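Local atomic coordinates of nitrophorin Cim l NP (Cimex lectularius, PDB entry 2IMQ), a protein that carries nitric oxide on a heme and releases it into the victim during blood feeding, causing vasodilation. Residues 57-60 against 61-65; 121-125 against 126-130; 148-152 against 153-157; 169-172 against 173-177. One frame throughout, in Å; residues are numbered along the deposited sequence.

Contact 1. Residues 57-60 against 61-65; sequences GPAC and VKNFQ. With HEM (protoporphyrin IX containing Fe), chain B.
Cys-60 and Phe-64, one turn apart on the helix beginning at Gly-57, both reach the heme, the first at its iron and the second beside its rim. Cys-60 is the proximal ligand. Its SG lies 2.8 Å from the heme FE, long for a sulfur-iron bond and consistent with weakened ligation in the ferrous state. With chi1 at -74° the sulfur sits beside the backbone N of Cys-60, which turns it out of the helix to the iron. The Phe-64 ring takes heme methyl CMA over the centre of one face, while the carbonyl O of Cys-60 lies at the ring edge, 3.3 Å from Phe-64 CD1. That same oxygen also accepts the backbone N-H of Phe-64.

Gly-57, without a side chain, brings its backbone against the porphyrin, CA to heme C2D 3.4 Å. Val-61 lies along the propionate side, its CG2 3.6 Å from heme CGD. These residues thus line one face of helix 57-70, set on a DNase I-like beta-sandwich whose strand 84-91 supplies Tyr-89 against Phe-64 and as a partner of the heme.

Backbone i+4 to i (N-H to C=O) bonds tie the first turns together: Val-61 N to Gly-57 O at 3.1 Å, then Lys-62 N to Pro-58 O and Asn-63 N to Ala-59 O. On the side turned from the heme, Asn-63 lays its CB and CG against Ala-59 O, and the Lys-62 chain runs outward. At the start of the helix, Asp-52 OD1 takes the backbone N-H of Gly-57.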
loop_
_atom_site.group_PDB
_atom_site.type_symbol
_atom_site.label_atom_id
_atom_site.label_comp_id
_atom_site.label_asym_id
_atom_site.label_seq_id
_atom_site.Cartn_x
_atom_site.Cartn_y
_atom_site.Cartn_z
ATOM N N GLY A 57 -10.558 -16.201 4.780
ATOM C CA GLY A 57 -9.156 -16.507 5.044
ATOM C C GLY A 57 -8.663 -17.742 4.314
ATOM O O GLY A 57 -7.636 -17.672 3.616
ATOM N N PRO A 58 -9.315 -18.905 4.490
ATOM C CA PRO A 58 -8.890 -20.100 3.772
ATOM C C PRO A 58 -8.691 -19.936 2.260
ATOM O O PRO A 58 -7.689 -20.447 1.745
ATOM C CB PRO A 58 -9.992 -21.125 4.098
ATOM C CG PRO A 58 -10.435 -20.742 5.430
ATOM C CD PRO A 58 -10.392 -19.192 5.457
ATOM N N ALA A 59 -9.605 -19.238 1.558
ATOM C CA ALA A 59 -9.454 -19.075 0.093
ATOM C C ALA A 59 -8.298 -18.149 -0.251
ATOM O O ALA A 59 -7.620 -18.344 -1.237
ATOM C CB ALA A 59 -10.731 -18.558 -0.597
ATOM N N CYS A 60 -8.078 -17.151 0.585
ATOM C CA CYS A 60 -6.973 -16.241 0.379
ATOM C C CYS A 60 -5.685 -17.052 0.387
ATOM O O CYS A 60 -4.875 -16.959 -0.524
ATOM C CB CYS A 60 -6.930 -15.189 1.480
ATOM S SG CYS A 60 -8.170 -13.978 1.316
ATOM N N VAL A 61 -5.515 -17.867 1.415
ATOM C CA VAL A 61 -4.276 -18.627 1.555
ATOM C C VAL A 61 -4.141 -19.573 0.375
ATOM O O VAL A 61 -3.140 -19.627 -0.278
ATOM C CB VAL A 61 -4.250 -19.406 2.895
ATOM C CG1 VAL A 61 -3.015 -20.269 3.014
ATOM C CG2 VAL A 61 -4.279 -18.503 4.066
ATOM N N LYS A 62 -5.204 -20.302 0.079
ATOM C CA LYS A 62 -5.131 -21.270 -1.006
ATOM C C LYS A 62 -4.740 -20.635 -2.321
ATOM O O LYS A 62 -3.827 -21.098 -3.015
ATOM C CB LYS A 62 -6.477 -21.983 -1.151
ATOM C CG LYS A 62 -6.392 -23.231 -1.973
ATOM C CD LYS A 62 -7.720 -23.932 -2.066
ATOM C CE LYS A 62 -7.576 -25.303 -2.690
ATOM N NZ LYS A 62 -6.801 -26.258 -1.802
ATOM N N ASN A 63 -5.426 -19.548 -2.684
ATOM C CA ASN A 63 -5.241 -18.964 -4.020
ATOM C C ASN A 63 -3.963 -18.177 -4.183
ATOM O O ASN A 63 -3.309 -18.244 -5.222
ATOM C CB ASN A 63 -6.434 -18.109 -4.424
ATOM C CG ASN A 63 -7.753 -18.910 -4.430
ATOM O OD1 ASN A 63 -7.731 -20.118 -4.542
ATOM N ND2 ASN A 63 -8.873 -18.230 -4.268
ATOM N N PHE A 64 -3.585 -17.426 -3.153
ATOM C CA PHE A 64 -2.307 -16.742 -3.217
ATOM C C PHE A 64 -1.162 -17.739 -3.222
ATOM O O PHE A 64 -0.238 -17.624 -4.058
ATOM C CB PHE A 64 -2.120 -15.715 -2.098
ATOM C CG PHE A 64 -2.756 -14.393 -2.399
ATOM C CD1 PHE A 64 -4.058 -14.138 -1.996
ATOM C CD2 PHE A 64 -2.065 -13.447 -3.134
ATOM C CE1 PHE A 64 -4.629 -12.901 -2.265
ATOM C CE2 PHE A 64 -2.631 -12.204 -3.447
ATOM C CZ PHE A 64 -3.909 -11.957 -3.015
ATOM N N GLN A 65 -1.250 -18.744 -2.344
ATOM C CA GLN A 65 -0.129 -19.710 -2.235
ATOM C C GLN A 65 -0.060 -20.568 -3.509
ATOM O O GLN A 65 1.017 -20.783 -4.029
ATOM C CB GLN A 65 -0.199 -20.541 -0.935
ATOM C CG GLN A 65 -0.389 -19.787 0.371
ATOM C CD GLN A 65 0.843 -19.271 1.092
ATOM O OE1 GLN A 65 1.701 -18.582 0.515
ATOM N NE2 GLN A 65 0.874 -19.516 2.423
HETATM C CHA HEM B . -4.730 -13.939 4.286
HETATM C CHB HEM B . -5.274 -10.803 0.629
HETATM C CHC HEM B . -9.830 -10.035 1.980
HETATM C CHD HEM B . -9.271 -12.862 5.778
HETATM C C1A HEM B . -4.467 -13.200 3.169
HETATM C C2A HEM B . -3.239 -13.193 2.409
HETATM C C3A HEM B . -3.405 -12.284 1.415
HETATM C C4A HEM B . -4.728 -11.736 1.505
HETATM C CMA HEM B . -2.389 -11.951 0.338
HETATM C CAA HEM B . -1.972 -14.045 2.654
HETATM C CBA HEM B . -2.161 -15.255 1.699
HETATM C CGA HEM B . -1.037 -16.268 1.856
HETATM O O1A HEM B . -1.075 -17.045 2.809
HETATM O O2A HEM B . -0.133 -16.343 0.987
HETATM C C1B HEM B . -6.554 -10.348 0.680
HETATM C C2B HEM B . -7.144 -9.428 -0.262
HETATM C C3B HEM B . -8.404 -9.209 0.093
HETATM C C4B HEM B . -8.660 -9.999 1.270
HETATM C CMB HEM B . -6.289 -8.934 -1.376
HETATM C CAB HEM B . -9.446 -8.309 -0.553
HETATM C CBB HEM B . -9.332 -7.922 -1.831
HETATM C C1C HEM B . -10.144 -10.745 3.103
HETATM C C2C HEM B . -11.380 -10.708 3.843
HETATM C C3C HEM B . -11.227 -11.552 4.859
HETATM C C4C HEM B . -9.877 -12.025 4.873
HETATM C CMC HEM B . -12.683 -10.019 3.424
HETATM C CAC HEM B . -12.269 -11.898 5.913
HETATM C CBC HEM B . -12.808 -10.973 6.705
HETATM C C1D HEM B . -7.987 -13.358 5.738
HETATM C C2D HEM B . -7.410 -14.173 6.780
HETATM C C3D HEM B . -6.037 -14.530 6.311
HETATM C C4D HEM B . -5.868 -13.880 5.038
HETATM C CMD HEM B . -8.083 -14.628 8.075
HETATM C CAD HEM B . -5.055 -15.390 7.125
HETATM C CBD HEM B . -5.624 -16.799 7.112
HETATM C CGD HEM B . -4.595 -17.783 7.574
HETATM O O1D HEM B . -4.949 -19.006 7.619
HETATM O O2D HEM B . -3.456 -17.330 7.889
HETATM N NA HEM B . -5.376 -12.318 2.594
HETATM N NB HEM B . -7.497 -10.660 1.620
HETATM N NC HEM B . -9.250 -11.525 3.773
HETATM N ND HEM B . -7.032 -13.192 4.742
HETATM FE FE HEM B . -7.344 -12.038 3.112
#

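Contact 2. Residues 121-125 against 126-130; sequences SFTIY and NKRFS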
loop_
_atom_site.group_PDB
_atom_site.type_symbol
_atom_site.label_atom_id
_atom_site.label_comp_id
_atom_site.label_asym_id
_atom_site.label_seq_id
_atom_site.Cartn_x
_atom_site.Cartn_y
_atom_site.Cartn_z
ATOM N N SER A 121 9.724 -6.172 8.029
ATOM C CA SER A 121 11.050 -5.862 7.563
ATOM C C SER A 121 11.887 -7.145 7.436
ATOM O O SER A 121 11.675 -8.099 8.133
ATOM C CB SER A 121 11.783 -4.922 8.543
ATOM O OG SER A 121 11.073 -3.699 8.717
ATOM N N PHE A 122 12.853 -7.092 6.574
ATOM C CA PHE A 122 13.750 -8.267 6.295
ATOM C C PHE A 122 14.943 -7.823 5.514
ATOM O O PHE A 122 14.964 -6.764 4.871
ATOM C CB PHE A 122 12.976 -9.353 5.517
ATOM C CG PHE A 122 12.588 -8.940 4.116
ATOM C CD1 PHE A 122 13.412 -9.240 3.064
ATOM C CD2 PHE A 122 11.373 -8.261 3.855
ATOM C CE1 PHE A 122 13.110 -8.865 1.800
ATOM C CE2 PHE A 122 11.058 -7.870 2.560
ATOM C CZ PHE A 122 11.918 -8.164 1.538
ATOM N N THR A 123 15.994 -8.645 5.581
ATOM C CA THR A 123 17.220 -8.283 4.941
ATOM C C THR A 123 17.598 -9.322 3.914
ATOM O O THR A 123 17.569 -10.517 4.191
ATOM C CB THR A 123 18.320 -8.228 6.028
ATOM O OG1 THR A 123 18.086 -7.099 6.888
ATOM C CG2 THR A 123 19.675 -8.015 5.414
ATOM N N ILE A 124 17.961 -8.859 2.724
ATOM C CA ILE A 124 18.535 -9.706 1.685
ATOM C C ILE A 124 19.735 -8.995 1.113
ATOM O O ILE A 124 19.722 -7.788 0.905
ATOM C CB ILE A 124 17.514 -10.154 0.564
ATOM C CG1 ILE A 124 16.788 -8.974 -0.068
ATOM C CG2 ILE A 124 16.523 -11.094 1.167
ATOM C CD1 ILE A 124 15.929 -9.373 -1.277
ATOM N N TYR A 125 20.810 -9.760 0.896
ATOM C CA TYR A 125 22.040 -9.211 0.368
ATOM C C TYR A 125 22.545 -8.049 1.213
ATOM O O TYR A 125 23.044 -7.037 0.698
ATOM C CB TYR A 125 21.864 -8.842 -1.094
ATOM C CG TYR A 125 21.330 -9.978 -1.939
ATOM C CD1 TYR A 125 20.045 -9.947 -2.477
ATOM C CD2 TYR A 125 22.131 -11.087 -2.246
ATOM C CE1 TYR A 125 19.567 -10.965 -3.247
ATOM C CE2 TYR A 125 21.651 -12.127 -3.028
ATOM C CZ TYR A 125 20.384 -12.069 -3.538
ATOM O OH TYR A 125 19.924 -13.093 -4.336
ATOM N N ASN A 126 22.359 -8.191 2.510
ATOM C CA ASN A 126 22.762 -7.214 3.465
ATOM C C ASN A 126 22.113 -5.824 3.327
ATOM O O ASN A 126 22.633 -4.857 3.828
ATOM C CB ASN A 126 24.283 -7.088 3.437
ATOM C CG ASN A 126 24.820 -6.532 4.703
ATOM O OD1 ASN A 126 24.333 -6.866 5.786
ATOM N ND2 ASN A 126 25.808 -5.632 4.591
ATOM N N LYS A 127 20.957 -5.768 2.673
ATOM C CA LYS A 127 20.135 -4.558 2.571
ATOM C C LYS A 127 18.804 -4.805 3.238
ATOM O O LYS A 127 18.186 -5.845 3.006
ATOM C CB LYS A 127 19.907 -4.211 1.112
ATOM C CG LYS A 127 21.138 -3.939 0.301
ATOM C CD LYS A 127 21.891 -2.751 0.802
ATOM C CE LYS A 127 23.296 -2.674 0.205
ATOM N NZ LYS A 127 24.290 -3.010 1.248
ATOM N N ARG A 128 18.362 -3.827 4.035
ATOM C CA ARG A 128 17.149 -3.970 4.822
ATOM C C ARG A 128 15.961 -3.316 4.150
ATOM O O ARG A 128 16.015 -2.165 3.803
ATOM C CB ARG A 128 17.271 -3.429 6.240
ATOM C CG ARG A 128 16.126 -3.855 7.134
ATOM C CD ARG A 128 16.549 -4.427 8.365
ATOM N NE ARG A 128 15.519 -4.910 9.243
ATOM C CZ ARG A 128 15.237 -6.168 9.462
ATOM N NH1 ARG A 128 15.821 -7.131 8.748
ATOM N NH2 ARG A 128 14.331 -6.483 10.381
ATOM N N PHE A 129 14.937 -4.128 3.929
ATOM C CA PHE A 129 13.624 -3.692 3.383
ATOM C C PHE A 129 12.620 -3.552 4.504
ATOM O O PHE A 129 12.575 -4.389 5.398
ATOM C CB PHE A 129 13.065 -4.733 2.396
ATOM C CG PHE A 129 13.774 -4.796 1.097
ATOM C CD1 PHE A 129 15.015 -5.430 0.987
ATOM C CD2 PHE A 129 13.215 -4.255 -0.037
ATOM C CE1 PHE A 129 15.685 -5.497 -0.226
ATOM C CE2 PHE A 129 13.864 -4.320 -1.245
ATOM C CZ PHE A 129 15.119 -4.965 -1.333
ATOM N N SER A 130 11.770 -2.519 4.434
ATOM C CA SER A 130 10.641 -2.381 5.334
ATOM C C SER A 130 9.439 -2.012 4.490
ATOM O O SER A 130 9.528 -1.154 3.658
ATOM C CB SER A 130 10.868 -1.285 6.411
ATOM O OG SER A 130 11.942 -1.620 7.295
#
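Phe-122 and Phe-129 face each other across a hydrogen-bonded pair of the antiparallel hairpin 116-124/127-135, and their rings make its tight side. The planes lie within 3° of one another but are slid apart, centroids 5.2 Å distant, so the rings hardly overlap. Instead Phe-129 CB sits over the Phe-122 face in a CH-pi contact, 3.9 Å from the ring centroid. Phe-122 arrives there with CG between its own backbone N and carbonyl carbon (chi1 67°), a crowded rotamer that tips the ring across to its partner strand. Ile-124 CG1 adds an apolar contact at 3.7 Å from Phe-129 CE1. Leu-7 and Val-9 of strand 6-17 and Val-88 of strand 84-91 pack on this group from the other sheet of the sandwich.

The turn end faces solvent instead. Tyr-125 and Asn-126, both with positive phi, form the middle of a type I' turn closed by paired bonds between Ile-124 and Lys-127; Asn-126 is exposed, whereas the Tyr-125 hydroxyl reaches His-94.

The other face of the hairpin is polar. Arg-128 crosses Thr-123 at about a right angle and gives NH1 to Thr-123 OG1 (2.9 Å), in the guanidinium plane. One face of that guanidinium covers the backbone N of Phe-122 and, 3.5 Å from Arg-128 NH2, Ser-121 CB. Further along, Ser-121 OG and Ser-130 OG are 2.7 Å apart, with Ser-163 OG also bonded to Ser-130. With NH2 passed on to Lys-101 O, the arginine has two neutral oxygen partners, with a weak third in Leu-100 O, which probably stabilise its charge and fix its rotation.

Contact 3. Residues 148-152 against 153-157; sequences YAYDT and RLDYS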
loop_
_atom_site.group_PDB
_atom_site.type_symbol
_atom_site.label_atom_id
_atom_site.label_comp_id
_atom_site.label_asym_id
_atom_site.label_seq_id
_atom_site.Cartn_x
_atom_site.Cartn_y
_atom_site.Cartn_z
ATOM N N TYR A 148 -4.568 11.780 9.381
ATOM C CA TYR A 148 -3.755 11.021 8.420
ATOM C C TYR A 148 -3.175 9.767 9.111
ATOM O O TYR A 148 -2.835 9.760 10.275
ATOM C CB TYR A 148 -2.665 11.898 7.845
ATOM C CG TYR A 148 -3.198 13.179 7.217
ATOM C CD1 TYR A 148 -2.841 14.432 7.702
ATOM C CD2 TYR A 148 -4.124 13.140 6.210
ATOM C CE1 TYR A 148 -3.362 15.595 7.167
ATOM C CE2 TYR A 148 -4.671 14.308 5.684
ATOM C CZ TYR A 148 -4.279 15.517 6.138
ATOM O OH TYR A 148 -4.853 16.634 5.624
ATOM N N ALA A 149 -3.012 8.705 8.310
ATOM C CA ALA A 149 -2.571 7.416 8.799
ATOM C C ALA A 149 -1.043 7.352 8.880
ATOM O O ALA A 149 -0.378 6.544 8.242
ATOM C CB ALA A 149 -3.147 6.304 7.960
ATOM N N TYR A 150 -0.499 8.224 9.701
ATOM C CA TYR A 150 0.910 8.280 10.003
ATOM C C TYR A 150 1.113 8.115 11.520
ATOM O O TYR A 150 0.341 8.657 12.321
ATOM C CB TYR A 150 1.536 9.610 9.602
ATOM C CG TYR A 150 3.029 9.674 9.822
ATOM C CD1 TYR A 150 3.870 9.150 8.899
ATOM C CD2 TYR A 150 3.572 10.261 10.957
ATOM C CE1 TYR A 150 5.229 9.171 9.091
ATOM C CE2 TYR A 150 4.914 10.303 11.156
ATOM C CZ TYR A 150 5.765 9.786 10.212
ATOM O OH TYR A 150 7.137 9.784 10.404
ATOM N N ASP A 151 2.138 7.369 11.902
ATOM C CA ASP A 151 2.641 7.379 13.249
ATOM C C ASP A 151 4.140 7.168 13.116
ATOM O O ASP A 151 4.622 6.377 12.293
ATOM C CB ASP A 151 1.988 6.223 14.006
ATOM C CG ASP A 151 2.266 6.234 15.505
ATOM O OD1 ASP A 151 3.403 5.940 15.886
ATOM O OD2 ASP A 151 1.374 6.512 16.326
ATOM N N THR A 152 4.903 7.811 13.998
ATOM C CA THR A 152 6.376 7.769 13.839
ATOM C C THR A 152 6.875 6.365 14.088
ATOM O O THR A 152 7.905 6.006 13.574
ATOM C CB THR A 152 7.061 8.748 14.781
ATOM O OG1 THR A 152 6.563 8.508 16.086
ATOM C CG2 THR A 152 6.713 10.145 14.423
ATOM N N ARG A 153 6.154 5.563 14.875
ATOM C CA ARG A 153 6.544 4.187 15.152
ATOM C C ARG A 153 6.502 3.286 13.940
ATOM O O ARG A 153 7.078 2.221 13.927
ATOM C CB ARG A 153 5.637 3.585 16.217
ATOM C CG ARG A 153 5.807 4.234 17.618
ATOM C CD ARG A 153 4.770 3.731 18.562
ATOM N NE ARG A 153 3.468 4.363 18.322
ATOM C CZ ARG A 153 2.349 4.078 18.990
ATOM N NH1 ARG A 153 2.376 3.197 19.980
ATOM N NH2 ARG A 153 1.215 4.690 18.699
ATOM N N LEU A 154 5.800 3.729 12.901
ATOM C CA LEU A 154 5.633 2.973 11.631
ATOM C C LEU A 154 6.658 3.397 10.589
ATOM O O LEU A 154 6.739 2.797 9.506
ATOM C CB LEU A 154 4.212 3.141 11.094
ATOM C CG LEU A 154 3.094 2.659 11.989
ATOM C CD1 LEU A 154 1.744 3.151 11.463
ATOM C CD2 LEU A 154 3.070 1.164 12.101
ATOM N N ASP A 155 7.487 4.388 10.928
ATOM C CA ASP A 155 8.368 5.058 9.981
ATOM C C ASP A 155 9.805 4.649 10.300
ATOM O O ASP A 155 10.494 5.269 11.157
ATOM C CB ASP A 155 8.238 6.567 10.087
ATOM C CG ASP A 155 8.971 7.287 9.021
ATOM O OD1 ASP A 155 9.935 6.716 8.420
ATOM O OD2 ASP A 155 8.671 8.466 8.739
ATOM N N TYR A 156 10.291 3.638 9.573
ATOM C CA TYR A 156 11.615 3.072 9.802
ATOM C C TYR A 156 12.718 3.871 9.134
ATOM O O TYR A 156 13.891 3.441 9.102
ATOM C CB TYR A 156 11.625 1.587 9.407
ATOM C CG TYR A 156 11.124 0.648 10.466
ATOM C CD1 TYR A 156 10.073 0.949 11.305
ATOM C CD2 TYR A 156 11.688 -0.595 10.584
ATOM C CE1 TYR A 156 9.664 0.060 12.289
ATOM C CE2 TYR A 156 11.283 -1.480 11.546
ATOM C CZ TYR A 156 10.287 -1.146 12.394
ATOM O OH TYR A 156 9.840 -2.001 13.364
ATOM N N SER A 157 12.388 5.044 8.615
ATOM C CA SER A 157 13.388 6.007 8.176
ATOM C C SER A 157 13.796 6.905 9.356
ATOM O O SER A 157 14.821 7.591 9.264
ATOM C CB SER A 157 12.915 6.877 7.015
ATOM O OG SER A 157 12.039 7.894 7.417
HETATM O O HOH W 1 10.448 4.418 13.901
#
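Asp-151 OD1 is gripped twice by Arg-153: by the backbone N at 3.0 Å on the anti lone pair, and by NE at 2.9 Å from the syn side, 34° out of the carboxylate plane. The other oxygen, Asp-151 OD2, takes Arg-153 NH2 at 3.0 Å from above that plane, completing a side-on salt bridge with one nitrogen to each oxygen. Both oxygens lie near the guanidinium plane, yet the two flat groups are turned 44° apart. A bend at chi3 (-77°) curls the arginine back along the aspartate only two residues before it.

Two overlapping turns follow, Leu-154 N to Asp-151 O and Asp-155 N to Thr-152 O, as expected of a short 3-10 segment. They bring Asp-155 within reach of the Tyr-150 hydroxyl. Tyr-150 OH donates to Asp-155 OD2 over 2.6 Å, along the anti lone pair, with OD2 at the edge of the ring and the carboxylate perpendicular to it. Trp-213 NE1 is a second donor to OD2. Asp-155 OD1 accepts Ser-157 OG at 2.6 Å and Ser-157 N at 3.0 Å from the same face, the latter closing an Asx turn. Four donors therefore hold this buried carboxylate, which would tend to favour its charged form. A water lies near both Thr-152 O and Asp-155 O.

The stretch belongs to the long connection between strands 127-135 and 165-169. Leu-154 packs on Val-107, Val-119 and Trp-168, Tyr-150 meets Trp-168 and Phe-210 with its ring, and Tyr-156 rests on Ile-105 and Leu-166, so the loop lies across strands 103-108, 116-124 and 165-169.

Contact 4. Residues 169-172 against 173-177; sequences IGDL and NVRVE
Across the join of Asp-171 and Leu-172 to Asn-173, Val-174 and Arg-175, the chain leaves strand 165-169 in two steps. Gly-170 turns a corner at phi 144°, where a CB would be jammed against the preceding carbonyl O, which calls for glycine; left-handed Asn-173 (phi 65°) then kinks the chain before it runs on. Asp-171 CG, anti to the backbone N at chi1 177°, directs its carboxylate forward along the chain. There Asp-171 OD1 accepts Asn-173 N at 2.9 Å, from above the carboxylate plane.

Arg-175 reaches back to the same carboxylate end-on. Arg-175 NH1 bonds Asp-171 OD1 at 2.9 Å, and Arg-175 NH2 bonds Asp-171 OD2 at the same distance, making a two-pronged salt bridge with the two groups nearly coplanar. Arg-175 NH1 also reaches Val-174 O at 3.0 Å. Asn-173 OD1 lies 3.7 Å above one face of the guanidinium, toward its rim, and a water sits 3.0 Å from this oxygen, with a weak link to Asp-171 OD2. Beyond the two segments, Asn-15 ND2 holds Asp-171 OD2, Asp-138 OD1 takes Asn-173 ND2, and Tyr-224 makes a cation-pi contact with Arg-175. Leu-172 CB and Val-174 CG2 touch on the apolar side.

The run of glycine, aspartate, leucine, asparagine, valine and arginine matches the GDxNxR signature of inositol polyphosphate 5-phosphatases, whose aspartate and asparagine belong to the active site; this nitrophorin probably retains that framework from its DNase I-like relatives.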
loop_
_atom_site.group_PDB
_atom_site.type_symbol
_atom_site.label_atom_id
_atom_site.label_comp_id
_atom_site.label_asym_id
_atom_site.label_seq_id
_atom_site.Cartn_x
_atom_site.Cartn_y
_atom_site.Cartn_z
ATOM N N ILE A 169 2.371 1.566 1.980
ATOM C CA ILE A 169 1.278 1.258 1.034
ATOM C C ILE A 169 -0.033 1.097 1.770
ATOM O O ILE A 169 -0.090 0.467 2.821
ATOM C CB ILE A 169 1.582 -0.010 0.210
ATOM C CG1 ILE A 169 1.894 -1.217 1.100
ATOM C CG2 ILE A 169 2.728 0.292 -0.755
ATOM C CD1 ILE A 169 2.032 -2.522 0.249
ATOM N N GLY A 170 -1.077 1.685 1.209
ATOM C CA GLY A 170 -2.396 1.593 1.785
ATOM C C GLY A 170 -3.112 2.902 1.574
ATOM O O GLY A 170 -2.626 3.829 0.916
ATOM N N ASP A 171 -4.293 2.946 2.151
ATOM C CA ASP A 171 -5.102 4.147 2.159
ATOM C C ASP A 171 -4.632 4.984 3.343
ATOM O O ASP A 171 -4.844 4.596 4.516
ATOM C CB ASP A 171 -6.577 3.820 2.239
ATOM C CG ASP A 171 -7.467 5.027 2.328
ATOM O OD1 ASP A 171 -6.925 6.165 2.393
ATOM O OD2 ASP A 171 -8.702 4.815 2.318
ATOM N N LEU A 172 -3.948 6.080 3.058
ATOM C CA LEU A 172 -3.359 6.952 4.059
ATOM C C LEU A 172 -4.347 7.896 4.760
ATOM O O LEU A 172 -3.951 8.673 5.596
ATOM C CB LEU A 172 -2.258 7.777 3.444
ATOM C CG LEU A 172 -1.146 7.028 2.671
ATOM C CD1 LEU A 172 -0.171 8.006 2.069
ATOM C CD2 LEU A 172 -0.416 6.013 3.506
ATOM N N ASN A 173 -5.592 7.827 4.350
ATOM C CA ASN A 173 -6.634 8.736 4.799
ATOM C C ASN A 173 -6.377 10.149 4.371
ATOM O O ASN A 173 -6.794 11.097 4.977
ATOM C CB ASN A 173 -6.965 8.640 6.306
ATOM C CG ASN A 173 -8.376 9.004 6.555
ATOM O OD1 ASN A 173 -9.241 8.715 5.718
ATOM N ND2 ASN A 173 -8.630 9.638 7.690
ATOM N N VAL A 174 -5.657 10.272 3.270
ATOM C CA VAL A 174 -5.388 11.521 2.546
ATOM C C VAL A 174 -6.473 11.658 1.435
ATOM O O VAL A 174 -6.665 10.721 0.676
ATOM C CB VAL A 174 -3.967 11.506 1.924
ATOM C CG1 VAL A 174 -3.795 12.617 0.958
ATOM C CG2 VAL A 174 -2.936 11.585 3.028
ATOM N N ARG A 175 -7.069 12.829 1.364
ATOM C CA ARG A 175 -8.155 13.064 0.406
ATOM C C ARG A 175 -7.905 14.356 -0.371
ATOM O O ARG A 175 -6.946 15.060 -0.123
ATOM C CB ARG A 175 -9.500 13.091 1.112
ATOM C CG ARG A 175 -9.819 11.803 1.903
ATOM C CD ARG A 175 -10.085 10.665 0.954
ATOM N NE ARG A 175 -10.519 9.428 1.573
ATOM C CZ ARG A 175 -9.712 8.419 1.875
ATOM N NH1 ARG A 175 -8.399 8.519 1.690
ATOM N NH2 ARG A 175 -10.210 7.319 2.382
ATOM N N VAL A 176 -8.783 14.604 -1.332
ATOM C CA VAL A 176 -8.720 15.811 -2.115
ATOM C C VAL A 176 -9.619 16.836 -1.466
ATOM O O VAL A 176 -10.834 16.631 -1.372
ATOM C CB VAL A 176 -9.146 15.480 -3.559
ATOM C CG1 VAL A 176 -9.424 16.726 -4.385
ATOM C CG2 VAL A 176 -8.078 14.646 -4.287
ATOM N N GLU A 177 -9.035 17.945 -1.059
ATOM C CA GLU A 177 -9.721 18.968 -0.312
ATOM C C GLU A 177 -10.228 20.066 -1.263
ATOM O O GLU A 177 -9.715 21.165 -1.305
ATOM C CB GLU A 177 -8.774 19.520 0.745
ATOM C CG GLU A 177 -9.501 20.329 1.800
ATOM C CD GLU A 177 -8.681 20.711 2.988
ATOM O OE1 GLU A 177 -7.729 19.978 3.330
ATOM O OE2 GLU A 177 -9.052 21.756 3.600
HETATM O O HOH W 2 -8.972 5.713 5.265
#

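Overall arrangement
Contact 1 binds the heme and stands apart: its centre is 26 Å from that of contact 2, 29 Å from contact 3 and 28 Å from contact 4. The other three form a connected series. Contacts 2 and 3 meet where the Tyr-156 ring packs against the serines of the hairpin, Ser-130 OG to Tyr-156 CD2 being 3.5 Å. Contacts 3 and 4 join through a probable hydrogen bond, Ala-149 N to Leu-172 O at 2.9 Å, and through Tyr-148 packing on Val-174. Of the other three, contact 4 comes nearest to contact 1, about 11 Å between nearest atoms; the Asp-171 side chain is about 13 Å from the heme. Contacts 1 and 4 lie on opposite sides of the chain's centre.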